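Local atomic coordinates of cytoplasmic protein (Bacillus cereus, PDB entry 2O3L), a protein that is of unknown function but belongs to the DUF1048 family and folds as a small all-helical, left-handed superhelix. Residues Met5-Val10 and Ile42-Ile47. Sequence-based numbering, arbitrary orientation.
Sequences MMMARV and IQYELI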
loop_
_atom_site.group_PDB
_atom_site.type_symbol
_atom_site.label_atom_id
_atom_site.label_comp_id
_atom_site.label_asym_id
_atom_site.label_seq_id
_atom_site.Cartn_x
_atom_site.Cartn_y
_atom_site.Cartn_z
HETATM N N MSE A 5 -6.159 1.386 -13.216
HETATM C CA MSE A 5 -6.618 2.643 -12.656
HETATM C C MSE A 5 -5.958 2.898 -11.308
HETATM O O MSE A 5 -5.600 4.024 -10.982
HETATM C CB MSE A 5 -8.132 2.557 -12.527
HETATM C CG MSE A 5 -8.821 3.813 -12.065
HETATM SE SE MSE A 5 -9.446 3.621 -10.191
HETATM C CE MSE A 5 -11.418 3.594 -10.670
HETATM N N MSE A 6 -5.808 1.845 -10.519
HETATM C CA MSE A 6 -5.237 1.958 -9.208
HETATM C C MSE A 6 -3.737 2.222 -9.343
HETATM O O MSE A 6 -3.193 3.010 -8.589
HETATM C CB MSE A 6 -5.516 0.689 -8.377
HETATM C CG MSE A 6 -7.005 0.528 -8.001
HETATM SE SE MSE A 6 -7.529 1.777 -6.557
HETATM C CE MSE A 6 -9.405 1.337 -6.361
HETATM N N MSE A 7 -3.077 1.582 -10.308
HETATM C CA MSE A 7 -1.649 1.850 -10.531
HETATM C C MSE A 7 -1.436 3.282 -11.087
HETATM O O MSE A 7 -0.463 3.940 -10.758
HETATM C CB MSE A 7 -1.029 0.803 -11.443
HETATM C CG MSE A 7 -1.055 -0.601 -10.871
HETATM SE SE MSE A 7 -0.283 -0.749 -9.091
HETATM C CE MSE A 7 -2.081 -0.799 -8.038
ATOM N N ALA A 8 -2.390 3.784 -11.865
ATOM C CA ALA A 8 -2.322 5.162 -12.351
ATOM C C ALA A 8 -2.396 6.176 -11.197
ATOM O O ALA A 8 -1.687 7.191 -11.189
ATOM C CB ALA A 8 -3.429 5.411 -13.334
ATOM N N ARG A 9 -3.247 5.894 -10.217
ATOM C CA ARG A 9 -3.315 6.702 -9.041
ATOM C C ARG A 9 -2.013 6.708 -8.259
ATOM O O ARG A 9 -1.630 7.742 -7.686
ATOM C CB ARG A 9 -4.478 6.251 -8.183
ATOM C CG ARG A 9 -5.796 6.569 -8.899
ATOM C CD ARG A 9 -7.024 5.972 -8.252
ATOM N NE ARG A 9 -6.972 6.145 -6.812
ATOM C CZ ARG A 9 -7.951 5.825 -5.988
ATOM N NH1 ARG A 9 -9.101 5.337 -6.457
ATOM N NH2 ARG A 9 -7.780 6.037 -4.690
ATOM N N VAL A 10 -1.320 5.569 -8.229
ATOM C CA VAL A 10 -0.020 5.493 -7.553
ATOM C C VAL A 10 0.986 6.369 -8.291
ATOM O O VAL A 10 1.725 7.112 -7.684
ATOM C CB VAL A 10 0.510 4.039 -7.449
ATOM C CG1 VAL A 10 1.925 3.999 -6.934
ATOM C CG2 VAL A 10 -0.376 3.238 -6.479
ATOM N N ILE A 42 -6.420 -4.894 -0.139
ATOM C CA ILE A 42 -5.662 -4.190 0.891
ATOM C C ILE A 42 -4.800 -3.125 0.242
ATOM O O ILE A 42 -4.651 -2.032 0.767
ATOM C CB ILE A 42 -4.725 -5.146 1.691
ATOM C CG1 ILE A 42 -5.517 -6.178 2.461
ATOM C CG2 ILE A 42 -3.892 -4.366 2.685
ATOM C CD1 ILE A 42 -4.710 -7.464 2.796
ATOM N N GLN A 43 -4.204 -3.439 -0.896
ATOM C CA GLN A 43 -3.424 -2.431 -1.613
ATOM C C GLN A 43 -4.292 -1.246 -2.094
ATOM O O GLN A 43 -3.841 -0.091 -2.110
ATOM C CB GLN A 43 -2.708 -3.057 -2.796
ATOM C CG GLN A 43 -1.650 -4.008 -2.347
ATOM C CD GLN A 43 -1.053 -4.790 -3.489
ATOM O OE1 GLN A 43 -1.317 -4.509 -4.657
ATOM N NE2 GLN A 43 -0.238 -5.780 -3.149
ATOM N N TYR A 44 -5.531 -1.528 -2.473
ATOM C CA TYR A 44 -6.418 -0.438 -2.886
ATOM C C TYR A 44 -6.755 0.467 -1.680
ATOM O O TYR A 44 -6.771 1.707 -1.815
ATOM C CB TYR A 44 -7.669 -0.941 -3.590
ATOM C CG TYR A 44 -7.395 -1.800 -4.850
ATOM C CD1 TYR A 44 -6.137 -1.784 -5.494
ATOM C CD2 TYR A 44 -8.390 -2.577 -5.409
ATOM C CE1 TYR A 44 -5.905 -2.566 -6.631
ATOM C CE2 TYR A 44 -8.165 -3.369 -6.538
ATOM C CZ TYR A 44 -6.919 -3.359 -7.146
ATOM O OH TYR A 44 -6.687 -4.141 -8.265
ATOM N N GLU A 45 -6.993 -0.148 -0.522
ATOM C CA GLU A 45 -7.217 0.630 0.678
ATOM C C GLU A 45 -5.990 1.471 0.969
ATOM O O GLU A 45 -6.096 2.639 1.363
ATOM C CB GLU A 45 -7.583 -0.244 1.877
ATOM C CG GLU A 45 -8.917 -0.929 1.751
ATOM C CD GLU A 45 -10.128 0.004 1.840
ATOM O OE1 GLU A 45 -9.972 1.248 1.987
ATOM O OE2 GLU A 45 -11.240 -0.538 1.797
ATOM N N LEU A 46 -4.827 0.884 0.766
ATOM C CA LEU A 46 -3.601 1.591 1.036
ATOM C C LEU A 46 -3.410 2.791 0.085
ATOM O O LEU A 46 -2.889 3.843 0.511
ATOM C CB LEU A 46 -2.402 0.669 0.978
ATOM C CG LEU A 46 -1.045 1.317 1.320
ATOM C CD1 LEU A 46 -0.975 1.584 2.819
ATOM C CD2 LEU A 46 0.064 0.375 0.894
ATOM N N ILE A 47 -3.856 2.658 -1.164
ATOM C CA ILE A 47 -3.759 3.762 -2.119
ATOM C C ILE A 47 -4.721 4.889 -1.713
ATOM O O ILE A 47 -4.397 6.060 -1.861
ATOM C CB ILE A 47 -4.084 3.272 -3.551
ATOM C CG1 ILE A 47 -2.952 2.337 -4.021
ATOM C CG2 ILE A 47 -4.303 4.425 -4.520
ATOM C CD1 ILE A 47 -3.326 1.438 -5.181
#
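The Tyr44 ring carries Met6 on one face and the selenomethyl end of Met7 at its edge. Within the left-handed helical superhelix, this contact joins helix 2-11 to helix 36-56. Met6 CG stands 3.7 Å from the centroid of the Tyr44 ring, 20° off the ring normal, a CH-pi contact displaced toward CD1 and CE1. Met6 SE, the selenium of a selenomethionine, lies obliquely at 4.4 Å from the centroid of the Tyr44 ring, making this a Met-aromatic contact as well. Met6 also serves a second flat group, its SE resting over one face of the Arg9 guanidinium, near the rim. Met6 bends at chi2 (-75°), carrying SE and CE back over the ring toward Tyr44 CB.

The axes of the two segments run 36° apart in direction and approach to 10.5 Å, a separation that large side chains fill without any hydrogen bond across it. Ile47 is the knob, set in a hole formed by Met6, Met7, Arg9 and Val10. A beta-branched residue suits the site because its two arms part: CG2 goes to the guanidinium of Arg9, while CG1 and CD1 go to Val10 and the methionines. The compact branched side chain of Val10 offers CG2 to Ile47 CG1 and CD1, and Phe21 of helix 15-31 touches both Val10 and Ile47.

Arg9 combines an aliphatic stem with a charged end, salt-bridged through NH2 to Asp48 and Glu51, which probably holds the guanidinium beside Ile47. Ile47 CD1 meets Val10 CG2 at 3.7 Å and Met7 CE at 3.8 Å.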